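Local coordinates for protein glycosyltransferase (duf1792) (Streptococcus sanguinis, PDB 5V4A) that probably transfers a sugar from a UDP-sugar donor, as the GT-D-fold glycosyltransferase domain at the C-terminal end of a longer protein, at residues I221-S226 with T246-F251. Numbering follows the deposited sequence.
Sequences IGHIDS and TAEHNF. With UDP (uridine-5'-diphosphate), chain C.
The imidazole of His223 lies between the methyl of Ala247 and the UDP, with CB of Ala247 over one face and C5' of the nucleotide over the other. Just before it in the chain, the type II' turn from Ile221 to Ile224 swings the backbone past the diphosphate, and Gly222, at positive phi (47°), passes its CA 3.5 Å from UDP O5'. The turn delivers His223 to the N-cap of helix 224-233, where its backbone N gives a nearly straight hydrogen bond to UDP O3B (3.0 Å, 174°). Its ring adds a second, ND1 to O2B at 2.9 Å, so one residue holds two oxygens of the same phosphate. The CH-pi contact is close to perpendicular: CB of Ala247 sits 3.4 Å from the centroid of the His223 ring, 10° off the normal. NE2 of the ring is hydrogen-bonded to NE2 of His245, another UDP-binding residue. Glu248 OE2 and Asn250 OD1 approach the ring obliquely, each 4.0 Å from its nearest ring atom, ND1 and CE1 respectively; OE1 of Glu248 forms a salt bridge with Arg116, itself a UDP-binding residue. One helical turn on, Ser226 turns OG anti to its carbonyl carbon, where it accepts a hydrogen bond from Ala247 N at 3.0 Å. That bond ties the start of the 246-249 type II turn to the helix and is consistent with holding the alanine methyl against the histidine. With both faces occupied and both nitrogens bonded, the imidazole has little freedom to rotate, so the ring is held in the orientation that presents ND1 to the terminal phosphate of UDP.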
loop_
_atom_site.group_PDB
_atom_site.type_symbol
_atom_site.label_atom_id
_atom_site.label_comp_id
_atom_site.label_asym_id
_atom_site.label_seq_id
_atom_site.Cartn_x
_atom_site.Cartn_y
_atom_site.Cartn_z
ATOM N N ILE A 221 -2.421 9.911 -13.676
ATOM C CA ILE A 221 -1.821 10.154 -12.370
ATOM C C ILE A 221 -1.061 11.474 -12.308
ATOM O O ILE A 221 -0.386 11.740 -11.316
ATOM C CB ILE A 221 -0.918 8.986 -11.919
ATOM C CG1 ILE A 221 0.217 8.732 -12.915
ATOM C CG2 ILE A 221 -1.758 7.731 -11.684
ATOM C CD1 ILE A 221 1.195 7.666 -12.439
ATOM N N GLY A 222 -1.156 12.304 -13.345
ATOM C CA GLY A 222 -0.808 13.718 -13.241
ATOM C C GLY A 222 0.494 14.100 -12.556
ATOM O O GLY A 222 1.579 13.692 -12.974
ATOM N N HIS A 223 0.380 14.925 -11.514
ATOM C CA HIS A 223 1.520 15.542 -10.845
ATOM C C HIS A 223 2.134 14.652 -9.762
ATOM O O HIS A 223 2.764 15.172 -8.829
ATOM C CB HIS A 223 1.104 16.891 -10.256
ATOM C CG HIS A 223 1.269 18.045 -11.198
ATOM N ND1 HIS A 223 0.309 19.020 -11.357
ATOM C CD2 HIS A 223 2.298 18.395 -12.008
ATOM C CE1 HIS A 223 0.729 19.912 -12.238
ATOM N NE2 HIS A 223 1.937 19.560 -12.644
ATOM N N ILE A 224 1.983 13.328 -9.870
ATOM C CA ILE A 224 2.489 12.421 -8.834
ATOM C C ILE A 224 3.981 12.629 -8.582
ATOM O O ILE A 224 4.440 12.547 -7.430
ATOM C CB ILE A 224 2.177 10.955 -9.214
ATOM C CG1 ILE A 224 2.471 10.035 -8.034
ATOM C CG2 ILE A 224 3.009 10.504 -10.396
ATOM C CD1 ILE A 224 1.736 10.447 -6.780
ATOM N N ASP A 225 4.758 12.951 -9.630
ATOM C CA ASP A 225 6.207 13.048 -9.461
ATOM C C ASP A 225 6.586 14.232 -8.585
ATOM O O ASP A 225 7.517 14.129 -7.784
ATOM C CB ASP A 225 6.935 13.168 -10.808
ATOM C CG ASP A 225 8.458 13.378 -10.624
ATOM O OD1 ASP A 225 8.923 14.547 -10.519
ATOM O OD2 ASP A 225 9.186 12.358 -10.545
ATOM N N SER A 226 5.915 15.379 -8.756
ATOM C CA SER A 226 6.235 16.529 -7.914
ATOM C C SER A 226 5.890 16.243 -6.461
ATOM O O SER A 226 6.644 16.599 -5.550
ATOM C CB SER A 226 5.488 17.776 -8.391
ATOM O OG SER A 226 5.889 18.181 -9.685
ATOM N N THR A 246 7.764 21.340 -12.334
ATOM C CA THR A 246 7.261 21.331 -10.969
ATOM C C THR A 246 5.792 21.730 -10.968
ATOM O O THR A 246 5.425 22.753 -11.546
ATOM C CB THR A 246 8.050 22.268 -10.049
ATOM O OG1 THR A 246 9.446 21.964 -10.138
ATOM C CG2 THR A 246 7.593 22.125 -8.605
ATOM N N ALA A 247 4.968 20.934 -10.286
ATOM C CA ALA A 247 3.552 21.250 -10.139
ATOM C C ALA A 247 3.356 22.658 -9.584
ATOM O O ALA A 247 4.041 23.074 -8.643
ATOM C CB ALA A 247 2.902 20.239 -9.197
ATOM N N GLU A 248 2.381 23.368 -10.152
ATOM C CA GLU A 248 2.021 24.736 -9.778
ATOM C C GLU A 248 3.155 25.722 -10.045
ATOM O O GLU A 248 3.186 26.814 -9.467
ATOM C CB GLU A 248 1.548 24.822 -8.320
ATOM C CG GLU A 248 0.102 24.311 -8.101
ATOM C CD GLU A 248 0.013 22.790 -7.935
ATOM O OE1 GLU A 248 0.443 22.300 -6.870
ATOM O OE2 GLU A 248 -0.501 22.089 -8.847
ATOM N N HIS A 249 4.113 25.323 -10.883
ATOM C CA HIS A 249 5.034 26.233 -11.550
ATOM C C HIS A 249 4.854 25.986 -13.049
ATOM O O HIS A 249 5.789 25.600 -13.757
ATOM C CB HIS A 249 6.469 25.994 -11.075
ATOM C CG HIS A 249 6.658 26.218 -9.605
ATOM N ND1 HIS A 249 7.053 27.429 -9.075
ATOM C CD2 HIS A 249 6.489 25.384 -8.551
ATOM C CE1 HIS A 249 7.136 27.323 -7.759
ATOM N NE2 HIS A 249 6.797 26.094 -7.415
ATOM N N ASN A 250 3.629 26.188 -13.531
ATOM C CA ASN A 250 3.188 25.531 -14.756
ATOM C C ASN A 250 3.649 26.229 -16.023
ATOM O O ASN A 250 3.442 25.688 -17.115
ATOM C CB ASN A 250 1.665 25.374 -14.743
ATOM C CG ASN A 250 1.195 24.358 -13.705
ATOM O OD1 ASN A 250 1.980 23.532 -13.228
ATOM N ND2 ASN A 250 -0.085 24.415 -13.356
ATOM N N PHE A 251 4.270 27.405 -15.920
ATOM C CA PHE A 251 4.806 28.021 -17.129
ATOM C C PHE A 251 6.085 27.326 -17.580
ATOM O O PHE A 251 6.464 27.448 -18.746
ATOM C CB PHE A 251 5.065 29.513 -16.886
ATOM C CG PHE A 251 5.276 30.321 -18.150
ATOM C CD1 PHE A 251 4.228 30.589 -19.014
ATOM C CD2 PHE A 251 6.534 30.784 -18.477
ATOM C CE1 PHE A 251 4.435 31.342 -20.178
ATOM C CE2 PHE A 251 6.753 31.537 -19.629
ATOM C CZ PHE A 251 5.697 31.808 -20.488
HETATM N N1 UDP C . 1.299 18.350 -19.076
HETATM C C2 UDP C . 1.926 18.048 -20.262
HETATM N N3 UDP C . 1.357 18.602 -21.379
HETATM C C4 UDP C . 0.244 19.419 -21.427
HETATM C C5 UDP C . -0.359 19.677 -20.159
HETATM C C6 UDP C . 0.170 19.134 -19.043
HETATM O O2 UDP C . 2.918 17.339 -20.327
HETATM O O4 UDP C . -0.163 19.839 -22.526
HETATM C "C1'" UDP C . 1.831 17.712 -17.842
HETATM C "C2'" UDP C . 2.602 18.591 -16.865
HETATM O "O2'" UDP C . 3.931 18.833 -17.324
HETATM C "C3'" UDP C . 2.533 17.713 -15.597
HETATM C "C4'" UDP C . 1.192 16.965 -15.748
HETATM O "O4'" UDP C . 0.740 17.230 -17.093
HETATM O "O3'" UDP C . 3.563 16.733 -15.548
HETATM C "C5'" UDP C . 0.120 17.332 -14.749
HETATM O "O5'" UDP C . -1.156 16.725 -15.051
HETATM P PA UDP C . -2.448 17.092 -14.216
HETATM O O1A UDP C . -2.858 18.543 -14.455
HETATM O O2A UDP C . -3.455 16.043 -14.508
HETATM O O3A UDP C . -1.959 17.002 -12.660
HETATM P PB UDP C . -2.721 16.938 -11.266
HETATM O O1B UDP C . -4.197 16.910 -11.683
HETATM O O2B UDP C . -2.366 18.295 -10.614
HETATM O O3B UDP C . -2.316 15.737 -10.466
#